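Local structure of D-2-hydroxyacid dehydrogensase protein (Ketogulonicigenium vulgare, 4LSW) at residues A245-D249 with G250-S254. The protein probably catalyses the NAD(P)-dependent interconversion of D-2-hydroxyacids and 2-oxoacids. Residues are numbered along the deposited sequence; the frame is centred on the assembly and turned at random.
Sequences AALAD and GRLGS
Gly250 turns the chain out of the helix, and its N makes a weak 3.5 Å hydrogen bond to Leu247 O. With a positive phi of 85°, a residue without a side chain suits the place, because a beta-carbon would collide with Asp249 O. Arg251 then folds back along the last helical turn: a bend at chi3 (-73°) lays the guanidinium over Ala246, whose CA sits against one face, and a small alanine leaves room for it. Arg251 NE and NH1 grip Asp249 side-on, both on the single oxygen OD2, NH1 at 2.9 Å. OD2 lies in the guanidinium plane, yet the carboxylate is turned 58° from it, with NE on the anti lone pair and NH1 above the carboxylate plane. NH2 reaches Glu221 in a second salt bridge. Were Arg251 cut back to an alanine here, Asp249 and Glu221 would probably lose the cation they share, and the cover over Ala246 would go. Leu252 returns inward; its N bonds Ala246 O at 3.2 Å, closing the turn, and its CD2 packs 3.8 Å from Leu247 CD2, two branched apolar chains side by side. That same Leu247 methyl rests on the backbone at Ser254 CA. This turn at the C-terminal end of helix 240-249 leads into strand 254-257 of the parallel Rossmann-type sheet, with Leu252 wedged against Ile220 and Leu223 of helix 217-223 and Leu229 of strand 228-231.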
loop_
_atom_site.group_PDB
_atom_site.type_symbol
_atom_site.label_atom_id
_atom_site.label_comp_id
_atom_site.label_asym_id
_atom_site.label_seq_id
_atom_site.Cartn_x
_atom_site.Cartn_y
_atom_site.Cartn_z
ATOM N N ALA A 245 -10.502 -19.547 -6.955
ATOM C CA ALA A 245 -11.008 -20.584 -7.844
ATOM C C ALA A 245 -10.087 -20.813 -9.042
ATOM O O ALA A 245 -9.858 -21.949 -9.454
ATOM C CB ALA A 245 -12.409 -20.239 -8.314
ATOM N N ALA A 246 -9.559 -19.727 -9.596
ATOM C CA ALA A 246 -8.682 -19.843 -10.758
ATOM C C ALA A 246 -7.347 -20.503 -10.402
ATOM O O ALA A 246 -6.827 -21.304 -11.176
ATOM C CB ALA A 246 -8.460 -18.495 -11.395
ATOM N N LEU A 247 -6.800 -20.169 -9.240
ATOM C CA LEU A 247 -5.567 -20.814 -8.787
ATOM C C LEU A 247 -5.785 -22.298 -8.519
ATOM O O LEU A 247 -4.944 -23.127 -8.866
ATOM C CB LEU A 247 -5.007 -20.118 -7.545
ATOM C CG LEU A 247 -4.412 -18.738 -7.815
ATOM C CD1 LEU A 247 -4.326 -17.906 -6.553
ATOM C CD2 LEU A 247 -3.032 -18.885 -8.441
ATOM N N ALA A 248 -6.926 -22.625 -7.914
ATOM C CA ALA A 248 -7.268 -24.016 -7.639
ATOM C C ALA A 248 -7.429 -24.832 -8.923
ATOM O O ALA A 248 -7.006 -25.989 -8.979
ATOM C CB ALA A 248 -8.548 -24.088 -6.793
ATOM N N ASP A 249 -8.031 -24.217 -9.941
ATOM C CA ASP A 249 -8.360 -24.869 -11.214
ATOM C C ASP A 249 -7.188 -24.976 -12.178
ATOM O O ASP A 249 -7.244 -25.724 -13.155
ATOM C CB ASP A 249 -9.436 -24.077 -11.964
ATOM C CG ASP A 249 -10.814 -24.235 -11.375
ATOM O OD1 ASP A 249 -11.009 -25.097 -10.489
ATOM O OD2 ASP A 249 -11.704 -23.486 -11.830
ATOM N N GLY A 250 -6.149 -24.186 -11.938
ATOM C CA GLY A 250 -5.055 -24.092 -12.886
ATOM C C GLY A 250 -5.298 -23.083 -14.000
ATOM O O GLY A 250 -4.497 -22.981 -14.924
ATOM N N ARG A 251 -6.401 -22.340 -13.918
ATOM C CA ARG A 251 -6.677 -21.283 -14.885
ATOM C C ARG A 251 -5.721 -20.089 -14.733
ATOM O O ARG A 251 -5.495 -19.341 -15.686
ATOM C CB ARG A 251 -8.139 -20.821 -14.804
ATOM C CG ARG A 251 -9.138 -21.800 -15.410
ATOM C CD ARG A 251 -10.582 -21.309 -15.302
ATOM N NE ARG A 251 -11.079 -21.406 -13.929
ATOM C CZ ARG A 251 -11.482 -20.379 -13.187
ATOM N NH1 ARG A 251 -11.888 -20.594 -11.939
ATOM N NH2 ARG A 251 -11.495 -19.147 -13.670
ATOM N N LEU A 252 -5.182 -19.913 -13.528
ATOM C CA LEU A 252 -4.098 -18.963 -13.285
ATOM C C LEU A 252 -2.931 -19.758 -12.754
ATOM O O LEU A 252 -3.103 -20.610 -11.879
ATOM C CB LEU A 252 -4.496 -17.912 -12.248
ATOM C CG LEU A 252 -3.361 -16.922 -11.916
ATOM C CD1 LEU A 252 -2.926 -16.157 -13.166
ATOM C CD2 LEU A 252 -3.803 -15.981 -10.835
ATOM N N GLY A 253 -1.739 -19.461 -13.260
ATOM C CA GLY A 253 -0.549 -20.201 -12.878
ATOM C C GLY A 253 -0.103 -20.014 -11.441
ATOM O O GLY A 253 0.179 -20.999 -10.748
ATOM N N SER A 254 -0.020 -18.765 -10.993
ATOM C CA SER A 254 0.468 -18.477 -9.651
ATOM C C SER A 254 0.151 -17.047 -9.249
ATOM O O SER A 254 -0.234 -16.227 -10.084
ATOM C CB SER A 254 1.981 -18.724 -9.552
ATOM O OG SER A 254 2.695 -17.846 -10.408
#